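Local coordinates for putative lipoprotein (PDB 3QNK) that probably sits on the outer membrane of Bacteroides fragilis as a SusD-family lipoprotein and helps capture glycans for uptake, at residues D264-R269 and Y372-A377; N257-I262 and I365-Y370; D34-Q39 and V249-M254; V324-Q329 and T340-L345. All blocks are in the same frame, centred on the assembly; numbering follows the deposited sequence.

Interaction 1 (D264-R269 and Y372-A377)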
# COMPACT_ATOMS: atom_id res chain seq x y z
N ASP B 264 22.90 -24.00 17.18
CA ASP B 264 23.82 -24.81 17.98
C ASP B 264 24.75 -23.83 18.75
O ASP B 264 25.13 -24.10 19.88
CB ASP B 264 24.62 -25.79 17.10
CG ASP B 264 25.42 -25.16 15.96
OD1 ASP B 264 24.84 -24.35 15.18
OD2 ASP B 264 26.63 -25.52 15.82
N LYS B 265 25.07 -22.69 18.11
CA LYS B 265 25.91 -21.60 18.61
C LYS B 265 25.12 -20.26 18.70
O LYS B 265 25.34 -19.48 19.63
CB LYS B 265 27.12 -21.43 17.66
CG LYS B 265 28.20 -20.49 18.17
CD LYS B 265 29.48 -20.59 17.36
CE LYS B 265 30.53 -21.42 18.05
NZ LYS B 265 31.89 -21.12 17.52
N TYR B 266 24.21 -20.00 17.73
CA TYR B 266 23.52 -18.73 17.69
C TYR B 266 22.01 -18.83 17.91
O TYR B 266 21.59 -18.80 19.06
CB TYR B 266 23.87 -18.00 16.39
CG TYR B 266 25.31 -17.55 16.40
CD1 TYR B 266 25.76 -16.60 17.32
CD2 TYR B 266 26.26 -18.14 15.57
CE1 TYR B 266 27.09 -16.19 17.36
CE2 TYR B 266 27.60 -17.76 15.62
CZ TYR B 266 28.01 -16.79 16.52
OH TYR B 266 29.32 -16.37 16.57
N GLY B 267 21.20 -18.90 16.86
CA GLY B 267 19.75 -18.97 16.99
C GLY B 267 19.04 -19.30 15.71
O GLY B 267 19.69 -19.58 14.70
N ASP B 268 17.70 -19.22 15.73
CA ASP B 268 16.85 -19.52 14.59
C ASP B 268 16.03 -18.29 14.13
O ASP B 268 14.95 -18.43 13.52
CB ASP B 268 15.93 -20.71 14.91
CG ASP B 268 15.15 -20.64 16.20
OD1 ASP B 268 14.88 -19.50 16.68
OD2 ASP B 268 14.77 -21.71 16.72
N ARG B 269 16.60 -17.11 14.35
CA ARG B 269 16.01 -15.83 13.99
C ARG B 269 15.82 -15.69 12.47
O ARG B 269 14.85 -15.06 12.05
CB ARG B 269 16.87 -14.67 14.54
CG ARG B 269 16.12 -13.35 14.68
CD ARG B 269 16.10 -12.89 16.11
NE ARG B 269 15.06 -11.88 16.31
CZ ARG B 269 15.27 -10.57 16.42
NH1 ARG B 269 16.51 -10.09 16.36
NH2 ARG B 269 14.26 -9.74 16.59
N TYR B 372 25.74 -11.78 15.34
CA TYR B 372 24.43 -12.42 15.15
C TYR B 372 23.31 -11.49 15.62
O TYR B 372 23.42 -10.92 16.71
CB TYR B 372 24.34 -13.77 15.88
CG TYR B 372 23.07 -14.54 15.56
CD1 TYR B 372 22.95 -15.27 14.38
CD2 TYR B 372 21.98 -14.53 16.43
CE1 TYR B 372 21.79 -15.96 14.07
CE2 TYR B 372 20.81 -15.22 16.13
CZ TYR B 372 20.72 -15.93 14.95
OH TYR B 372 19.55 -16.59 14.64
N PRO B 373 22.21 -11.33 14.84
CA PRO B 373 21.14 -10.41 15.27
C PRO B 373 20.25 -10.97 16.39
O PRO B 373 19.07 -11.22 16.17
CB PRO B 373 20.33 -10.20 13.98
CG PRO B 373 20.53 -11.43 13.21
CD PRO B 373 21.92 -11.91 13.51
N TYR B 374 20.80 -11.15 17.61
CA TYR B 374 20.01 -11.61 18.74
C TYR B 374 18.95 -10.59 19.09
O TYR B 374 19.18 -9.38 18.95
CB TYR B 374 20.87 -11.83 20.01
CG TYR B 374 22.10 -12.70 19.92
CD1 TYR B 374 22.01 -14.08 20.06
CD2 TYR B 374 23.37 -12.14 19.87
CE1 TYR B 374 23.16 -14.89 20.08
CE2 TYR B 374 24.52 -12.93 19.87
CZ TYR B 374 24.42 -14.31 19.99
OH TYR B 374 25.56 -15.09 20.03
N ALA B 375 17.84 -11.05 19.64
CA ALA B 375 16.85 -10.10 20.12
C ALA B 375 17.29 -9.60 21.52
O ALA B 375 17.29 -10.39 22.48
CB ALA B 375 15.48 -10.75 20.15
N GLY B 376 17.73 -8.34 21.61
CA GLY B 376 18.15 -7.72 22.87
C GLY B 376 19.55 -7.14 22.92
O GLY B 376 20.53 -7.87 22.73
N ALA B 377 19.66 -5.81 23.22
CA ALA B 377 20.92 -5.06 23.33
C ALA B 377 21.26 -4.26 22.06
O ALA B 377 21.94 -4.76 21.16
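Two irregular loops, 264-269 and 372-377, meet here through tyrosines and one arginine in the partly buried outer region of the SusD-family fold. Y372 is at the middle of it. Its ring lies with CB of Y266 over one face, a CH-pi contact of 3.6 Å from that CB to the Y372 ring centroid, while CD of P373 covers the opposite face. The two tyrosine rings are nearly parallel, 18° between planes, but slid so far past each other that they barely overlap. With CG anti to the backbone N (chi1 -172°), Y372 sends its hydroxyl across to the other loop, where OH accepts from N of R269 at 3.0 Å. The hydroxyl of Y374 meets the Y266 ring at its edge and is itself hydrogen-bonded to D335. R269 is bent at chi2, which lays its guanidinium over A375 CB; NH1 then reaches O of P373 at 2.8 Å, within the guanidinium plane but from above the carbonyl plane. P373 centres an inverse gamma turn. NH2 of R269 bonds M138 O of the second subunit. On the other flank, Y266 rests on V339 of strand 339-340 and its hydroxyl bonds the carbonyls of D335 and G337.

Interaction 2 (N257-I262 and I365-Y370)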
# COMPACT_ATOMS: atom_id res chain seq x y z
N ASN B 257 17.01 -13.62 4.66
CA ASN B 257 17.80 -14.48 3.79
C ASN B 257 18.96 -15.15 4.53
O ASN B 257 19.78 -15.84 3.90
CB ASN B 257 18.28 -13.68 2.58
CG ASN B 257 17.10 -13.23 1.73
OD1 ASN B 257 16.46 -14.00 1.02
ND2 ASN B 257 16.73 -11.97 1.87
N MSE B 258 18.95 -15.04 5.86
CA MSE B 258 19.96 -15.64 6.72
C MSE B 258 19.64 -17.13 6.99
O MSE B 258 18.47 -17.50 7.09
CB MSE B 258 20.01 -14.86 8.02
CG MSE B 258 21.23 -15.15 8.89
SE MSE B 258 21.13 -14.22 10.61
CE MSE B 258 20.92 -12.47 9.88
N VAL B 259 20.71 -17.98 7.17
CA VAL B 259 20.56 -19.41 7.50
C VAL B 259 19.70 -19.51 8.76
O VAL B 259 19.94 -18.75 9.71
CB VAL B 259 21.91 -20.15 7.66
CG1 VAL B 259 21.70 -21.66 7.79
CG2 VAL B 259 22.85 -19.85 6.50
N THR B 260 18.69 -20.39 8.76
CA THR B 260 17.80 -20.49 9.92
C THR B 260 18.42 -21.28 11.08
O THR B 260 18.56 -20.74 12.17
CB THR B 260 16.45 -21.05 9.53
OG1 THR B 260 15.94 -20.21 8.50
CG2 THR B 260 15.47 -21.05 10.69
N TYR B 261 18.81 -22.53 10.84
CA TYR B 261 19.29 -23.42 11.91
C TYR B 261 20.78 -23.40 12.06
O TYR B 261 21.52 -24.28 11.61
CB TYR B 261 18.73 -24.83 11.70
CG TYR B 261 17.22 -24.77 11.66
CD1 TYR B 261 16.49 -24.60 12.84
CD2 TYR B 261 16.53 -24.75 10.45
CE1 TYR B 261 15.10 -24.50 12.81
CE2 TYR B 261 15.15 -24.64 10.41
CZ TYR B 261 14.43 -24.52 11.60
OH TYR B 261 13.06 -24.43 11.58
N ILE B 262 21.19 -22.39 12.81
CA ILE B 262 22.55 -21.99 13.19
C ILE B 262 22.47 -21.86 14.73
O ILE B 262 23.35 -21.29 15.38
CB ILE B 262 22.78 -20.68 12.32
CG1 ILE B 262 23.53 -20.95 11.02
CG2 ILE B 262 23.17 -19.37 12.96
CD1 ILE B 262 24.65 -22.06 11.04
N ILE B 365 25.16 -10.42 2.45
CA ILE B 365 25.00 -10.71 3.88
C ILE B 365 26.43 -10.70 4.46
O ILE B 365 27.26 -11.51 4.05
CB ILE B 365 24.22 -12.00 4.24
CG1 ILE B 365 22.78 -11.92 3.69
CG2 ILE B 365 24.18 -12.17 5.78
CD1 ILE B 365 21.99 -13.22 3.77
N ASP B 366 26.73 -9.74 5.37
CA ASP B 366 28.05 -9.56 5.97
C ASP B 366 28.32 -10.59 7.08
O ASP B 366 28.45 -10.23 8.25
CB ASP B 366 28.22 -8.13 6.49
CG ASP B 366 29.66 -7.62 6.67
OD1 ASP B 366 30.60 -8.46 6.62
OD2 ASP B 366 29.83 -6.38 6.84
N TYR B 367 28.44 -11.88 6.70
CA TYR B 367 28.80 -12.97 7.59
C TYR B 367 30.29 -12.85 7.99
O TYR B 367 30.72 -13.49 8.94
CB TYR B 367 28.56 -14.32 6.91
CG TYR B 367 27.12 -14.74 6.73
CD1 TYR B 367 26.26 -14.84 7.82
CD2 TYR B 367 26.66 -15.20 5.50
CE1 TYR B 367 24.95 -15.30 7.68
CE2 TYR B 367 25.35 -15.66 5.34
CZ TYR B 367 24.50 -15.71 6.44
OH TYR B 367 23.22 -16.16 6.31
N ASP B 368 31.06 -12.03 7.25
CA ASP B 368 32.47 -11.79 7.55
C ASP B 368 32.62 -10.93 8.82
O ASP B 368 33.40 -11.29 9.71
CB ASP B 368 33.18 -11.09 6.38
CG ASP B 368 33.37 -11.94 5.14
OD1 ASP B 368 34.17 -12.88 5.20
OD2 ASP B 368 32.73 -11.65 4.11
N ASN B 369 31.88 -9.82 8.91
CA ASN B 369 32.06 -8.85 9.99
C ASN B 369 30.97 -8.79 11.02
O ASN B 369 31.27 -8.60 12.20
CB ASN B 369 32.22 -7.46 9.39
CG ASN B 369 33.36 -7.39 8.42
OD1 ASN B 369 34.53 -7.55 8.80
ND2 ASN B 369 33.06 -7.19 7.14
N TYR B 370 29.70 -8.87 10.60
CA TYR B 370 28.55 -8.73 11.49
C TYR B 370 28.52 -9.73 12.63
O TYR B 370 29.13 -10.81 12.57
CB TYR B 370 27.22 -8.85 10.71
CG TYR B 370 26.69 -7.55 10.14
CD1 TYR B 370 27.55 -6.51 9.81
CD2 TYR B 370 25.34 -7.37 9.89
CE1 TYR B 370 27.07 -5.31 9.26
CE2 TYR B 370 24.84 -6.19 9.33
CZ TYR B 370 25.71 -5.16 9.02
OH TYR B 370 25.23 -3.99 8.47
O HOH W 1 22.32 -17.03 4.07
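The backbones of N257-I262 and I365-Y370 are both irregular and stay well apart, the closest CA atoms being those of M258 and I365 at 7.6 Å, so side chains from 365-370 bridge the distance to the other main chain. Y367 does most of this. Its CG is anti to the carbonyl carbon (chi1 -72°), and the ring points its hydroxyl at the peptide between M258 and V259. There OH accepts from N of V259 at 3.2 Å, with an N-H...O angle of 156°. The same hydroxyl donates to a water 2.6 Å from OH, and that water in turn donates to O of N257 at 2.8 Å. The phenol is thus held by two bonds and satisfies a backbone N-H directly and a carbonyl through the water. CG of M258, a selenomethionine, comes in at the ring edge, 3.9 Å from CE1 of Y367, and CG2 of V259 lies beside the hydroxyl. I365 contributes from two branches: CG2 sits over the centre of one face of the Y367 ring, whereas CD1 extends to O of N257 at 3.4 Å. OD1 of D366 accepts from N of N369 in an Asx motif spanning Y367, and O of D366 from N of Y370. Every residue that touches across the contact is buried. I365 also packs on M254 of helix 253-257, while V259 and Y367 both rest on V324 of strand 323-324 and I330 of strand 329-330.

Interaction 3 (D34-Q39 and V249-M254). With PO4 (phosphate ion), chain F.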
# COMPACT_ATOMS: atom_id res chain seq x y z
N ASP B 34 13.32 -4.84 -2.24
CA ASP B 34 12.58 -6.06 -1.91
C ASP B 34 13.49 -6.95 -1.07
O ASP B 34 14.36 -7.64 -1.62
CB ASP B 34 12.12 -6.79 -3.18
CG ASP B 34 11.33 -8.08 -2.94
OD1 ASP B 34 10.97 -8.36 -1.76
OD2 ASP B 34 11.03 -8.79 -3.96
N GLY B 35 13.29 -6.90 0.25
CA GLY B 35 14.05 -7.70 1.20
C GLY B 35 13.94 -9.19 0.98
O GLY B 35 14.87 -9.93 1.31
N LEU B 36 12.83 -9.65 0.36
CA LEU B 36 12.53 -11.04 0.09
C LEU B 36 13.00 -11.53 -1.28
O LEU B 36 13.04 -12.76 -1.52
CB LEU B 36 11.04 -11.28 0.26
CG LEU B 36 10.60 -11.16 1.71
CD1 LEU B 36 9.20 -10.61 1.80
CD2 LEU B 36 10.76 -12.48 2.45
N GLN B 37 13.43 -10.58 -2.15
CA GLN B 37 13.98 -10.83 -3.49
C GLN B 37 13.10 -11.82 -4.24
O GLN B 37 13.54 -12.90 -4.66
CB GLN B 37 15.43 -11.32 -3.39
CG GLN B 37 16.42 -10.22 -3.02
CD GLN B 37 16.66 -9.28 -4.16
OE1 GLN B 37 17.21 -9.67 -5.22
NE2 GLN B 37 16.17 -8.05 -3.99
N LEU B 38 11.82 -11.45 -4.38
CA LEU B 38 10.82 -12.30 -4.97
C LEU B 38 11.09 -12.55 -6.43
O LEU B 38 11.01 -13.70 -6.85
CB LEU B 38 9.42 -11.78 -4.70
CG LEU B 38 8.96 -11.87 -3.22
CD1 LEU B 38 7.49 -11.58 -3.11
CD2 LEU B 38 9.22 -13.27 -2.61
N GLN B 39 11.51 -11.54 -7.18
CA GLN B 39 11.87 -11.71 -8.61
C GLN B 39 13.00 -12.74 -8.80
O GLN B 39 12.93 -13.52 -9.75
CB GLN B 39 12.28 -10.36 -9.23
CG GLN B 39 11.13 -9.35 -9.30
CD GLN B 39 10.08 -9.76 -10.28
OE1 GLN B 39 9.37 -10.78 -10.13
NE2 GLN B 39 9.94 -8.94 -11.29
N VAL B 249 11.55 -7.12 11.49
CA VAL B 249 12.30 -8.39 11.41
C VAL B 249 11.76 -9.28 10.26
O VAL B 249 12.48 -10.11 9.69
CB VAL B 249 12.25 -9.13 12.79
CG1 VAL B 249 10.94 -9.88 13.01
CG2 VAL B 249 13.42 -10.09 12.96
N TYR B 250 10.47 -9.09 9.94
CA TYR B 250 9.75 -9.86 8.94
C TYR B 250 10.06 -9.37 7.53
O TYR B 250 9.79 -10.10 6.57
CB TYR B 250 8.24 -9.81 9.25
CG TYR B 250 7.87 -10.52 10.54
CD1 TYR B 250 8.23 -11.86 10.75
CD2 TYR B 250 7.16 -9.87 11.55
CE1 TYR B 250 7.86 -12.53 11.91
CE2 TYR B 250 6.79 -10.54 12.72
CZ TYR B 250 7.15 -11.87 12.90
OH TYR B 250 6.82 -12.56 14.04
N ASN B 251 10.65 -8.16 7.40
CA ASN B 251 10.95 -7.60 6.09
C ASN B 251 12.44 -7.22 5.93
O ASN B 251 12.88 -6.83 4.83
CB ASN B 251 10.02 -6.43 5.80
CG ASN B 251 8.66 -6.94 5.37
OD1 ASN B 251 8.51 -7.66 4.36
ND2 ASN B 251 7.64 -6.64 6.17
N ASN B 252 13.23 -7.43 7.01
CA ASN B 252 14.66 -7.17 7.05
C ASN B 252 15.38 -8.12 6.10
O ASN B 252 15.42 -9.32 6.36
CB ASN B 252 15.20 -7.28 8.48
CG ASN B 252 16.67 -6.99 8.56
OD1 ASN B 252 17.51 -7.86 8.31
ND2 ASN B 252 16.99 -5.75 8.87
N MSE B 253 15.96 -7.56 5.03
CA MSE B 253 16.67 -8.25 3.96
C MSE B 253 17.70 -9.29 4.47
O MSE B 253 17.79 -10.38 3.89
CB MSE B 253 17.36 -7.24 3.06
CG MSE B 253 17.91 -7.86 1.82
SE MSE B 253 18.35 -6.60 0.47
CE MSE B 253 18.13 -7.81 -0.92
N MSE B 254 18.46 -8.96 5.54
CA MSE B 254 19.46 -9.86 6.10
C MSE B 254 18.82 -11.04 6.84
O MSE B 254 19.19 -12.18 6.57
CB MSE B 254 20.39 -9.10 7.04
CG MSE B 254 21.57 -9.93 7.51
SE MSE B 254 22.39 -9.26 9.12
CE MSE B 254 23.83 -10.66 9.32
P PO4 F . 11.55 -3.58 -6.07
O1 PO4 F . 11.11 -4.73 -7.11
O2 PO4 F . 10.27 -2.89 -5.34
O3 PO4 F . 12.77 -4.12 -5.13
O4 PO4 F . 12.25 -2.42 -6.87
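The type I turn D34-Q37 sits against the start of helix 253-257, and the CA atoms of G35 and M253 are 3.8 Å apart. G35 has no side chain, and its CA faces O of N251 and the backbone of M253. M253, a selenomethionine, runs along the turn. With CG anti to the backbone N (chi1 -170°) and the chain extended beyond it, CB and CG pass over G35, and CE ends 3.6 Å from CG of Q37. Q37 bends at chi2 and folds back over its own turn, where NE2 donates to O of D34 at 3.0 Å, in the carbonyl plane. That carbonyl also takes N of Q37, so two donors grip it; NE2 has a further partner in E451. CD1 of L36 comes to 4.0 Å from OD1 of N251, whose amide ND2 bonds D248. The carboxylate of D34 is turned back over its own segment: OD1 accepts from N of L36 and OD2 from N of L38 at 2.8 Å, both from above its plane. N of D34 makes a weak bond to a phosphate, probably from the crystallisation liquor, which R125 also binds. N252 occupies the N-cap position, its OD1 accepting weakly from N of M254 and also from N of V255. The arrangement is an Asx turn, D34 to L36, within a beta turn, packed against a capped helix N-terminus.

Interaction 4 (V324-Q329 and T340-L345)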
# COMPACT_ATOMS: atom_id res chain seq x y z
N VAL B 324 26.43 -20.22 0.53
CA VAL B 324 26.51 -20.81 1.86
C VAL B 324 26.06 -22.27 1.64
O VAL B 324 24.90 -22.51 1.25
CB VAL B 324 25.67 -20.06 2.94
CG1 VAL B 324 25.73 -20.78 4.29
CG2 VAL B 324 26.10 -18.61 3.07
N PHE B 325 26.99 -23.23 1.82
CA PHE B 325 26.76 -24.67 1.59
C PHE B 325 27.14 -25.52 2.84
O PHE B 325 27.64 -25.01 3.83
CB PHE B 325 27.54 -25.14 0.34
CG PHE B 325 29.00 -24.73 0.41
CD1 PHE B 325 29.92 -25.48 1.13
CD2 PHE B 325 29.44 -23.57 -0.22
CE1 PHE B 325 31.24 -25.07 1.24
CE2 PHE B 325 30.76 -23.17 -0.12
CZ PHE B 325 31.65 -23.91 0.63
N HIS B 326 26.84 -26.83 2.80
CA HIS B 326 27.15 -27.75 3.88
C HIS B 326 28.62 -27.65 4.19
O HIS B 326 29.45 -27.88 3.31
CB HIS B 326 26.76 -29.17 3.50
CG HIS B 326 27.00 -30.17 4.59
ND1 HIS B 326 26.17 -30.25 5.70
CD2 HIS B 326 27.96 -31.13 4.71
CE1 HIS B 326 26.65 -31.23 6.44
NE2 HIS B 326 27.71 -31.79 5.89
N GLY B 327 28.93 -27.24 5.41
CA GLY B 327 30.31 -27.10 5.85
C GLY B 327 30.88 -25.70 5.79
O GLY B 327 32.04 -25.51 6.18
N SER B 328 30.10 -24.72 5.31
CA SER B 328 30.51 -23.31 5.27
C SER B 328 30.61 -22.74 6.68
O SER B 328 29.71 -22.97 7.51
CB SER B 328 29.51 -22.45 4.49
OG SER B 328 29.37 -22.75 3.12
N GLN B 329 31.68 -21.97 6.92
CA GLN B 329 31.86 -21.21 8.14
C GLN B 329 31.45 -19.77 7.90
O GLN B 329 31.88 -19.16 6.91
CB GLN B 329 33.29 -21.29 8.61
CG GLN B 329 33.53 -22.51 9.43
CD GLN B 329 34.98 -22.56 9.79
OE1 GLN B 329 35.82 -22.91 8.97
NE2 GLN B 329 35.29 -22.15 11.02
N THR B 340 29.59 -23.47 11.86
CA THR B 340 29.66 -24.26 10.63
C THR B 340 28.25 -24.70 10.28
O THR B 340 27.53 -25.23 11.14
CB THR B 340 30.65 -25.43 10.76
OG1 THR B 340 31.93 -24.92 11.16
CG2 THR B 340 30.80 -26.19 9.46
N VAL B 341 27.86 -24.45 9.02
CA VAL B 341 26.53 -24.78 8.50
C VAL B 341 26.46 -26.27 8.26
O VAL B 341 27.34 -26.82 7.61
CB VAL B 341 26.20 -23.95 7.23
CG1 VAL B 341 24.90 -24.40 6.59
CG2 VAL B 341 26.18 -22.46 7.56
N ASP B 342 25.42 -26.93 8.82
CA ASP B 342 25.19 -28.37 8.74
C ASP B 342 23.83 -28.63 8.09
O ASP B 342 22.78 -28.32 8.67
CB ASP B 342 25.27 -29.00 10.15
CG ASP B 342 25.10 -30.52 10.27
OD1 ASP B 342 24.69 -31.16 9.28
OD2 ASP B 342 25.36 -31.06 11.38
N ARG B 343 23.86 -29.23 6.90
CA ARG B 343 22.64 -29.55 6.14
C ARG B 343 22.10 -30.93 6.47
O ARG B 343 20.97 -31.24 6.09
CB ARG B 343 22.89 -29.45 4.64
CG ARG B 343 23.37 -28.10 4.19
CD ARG B 343 22.43 -26.96 4.52
NE ARG B 343 22.92 -25.75 3.87
CZ ARG B 343 22.35 -24.56 3.95
NH1 ARG B 343 21.24 -24.39 4.65
NH2 ARG B 343 22.88 -23.53 3.30
N TYR B 344 22.92 -31.76 7.18
CA TYR B 344 22.54 -33.11 7.58
C TYR B 344 21.68 -33.08 8.85
O TYR B 344 20.59 -33.63 8.85
CB TYR B 344 23.77 -34.03 7.78
CG TYR B 344 23.41 -35.40 8.31
CD1 TYR B 344 22.43 -36.17 7.69
CD2 TYR B 344 24.05 -35.93 9.42
CE1 TYR B 344 22.07 -37.42 8.19
CE2 TYR B 344 23.70 -37.18 9.93
CZ TYR B 344 22.71 -37.92 9.31
OH TYR B 344 22.37 -39.18 9.75
N LEU B 345 22.15 -32.41 9.91
CA LEU B 345 21.43 -32.39 11.18
C LEU B 345 20.69 -31.10 11.50
O LEU B 345 19.68 -31.15 12.18
CB LEU B 345 22.40 -32.64 12.35
CG LEU B 345 23.10 -34.00 12.39
CD1 LEU B 345 24.22 -34.00 13.41
CD2 LEU B 345 22.14 -35.12 12.67
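Four hydrogen bonds tie 324-329 to 340-345, two between backbones and two made by side chains, where a type II beta turn from F325 to S328 packs beside an antiparallel bridge. N of R343 donates to ND1 of H326 at 2.8 Å, nearly straight at 168° and within the imidazole plane. The ring reaches that N-H because its CG is anti to the backbone N (chi1 -178°); NE2 bonds P478. N of G327 donates to O of V341 at 2.7 Å, and N of V341 to O of S328 at 2.8 Å. Q329 and T340 follow as a non-hydrogen-bonded pair. R343 runs past H326 in the opposite direction, and its NH2 meets O of V324 at 3.1 Å from well above the carbonyl plane; NH1 forms a salt bridge with D347. CG1 of V341 covers the centre of one guanidinium face, and CG2 of V341 meets CG1 of V324 at 3.7 Å. OG of S328 sits over the centre of the F325 ring and accepts from N of F325. OD1 of D342 takes N of Y344 in an Asx turn and N of L345, one residue further, in an Asx motif; the same oxygen lies at the H326 ring edge, 3.5 Å from CE1.

How the interactions relate
Interactions 1 and 2 draw on the same two loops, 257-269 and 365-377, and touch where M258 meets P373. Interaction 2 is wholly buried; 1, 3 and 4 are partly buried, the centre of 3 about 12 Å from the chain centre, those of 1 and 4 about 27 and 26 Å. Both 1 and 3 touch the second subunit. Interaction 3 shares helix 253-257 with interaction 2, where Y370 packs on M254 and N257 ND2 probably bonds O of G35. Interaction 4 meets interaction 2 through V341 on I262. Chemistry follows position: tyrosine faces and an arginine outside, one water-assisted phenol inside, close glycine packing at the helix start, and backbone pairing joined by imidazole and guanidinium bonds.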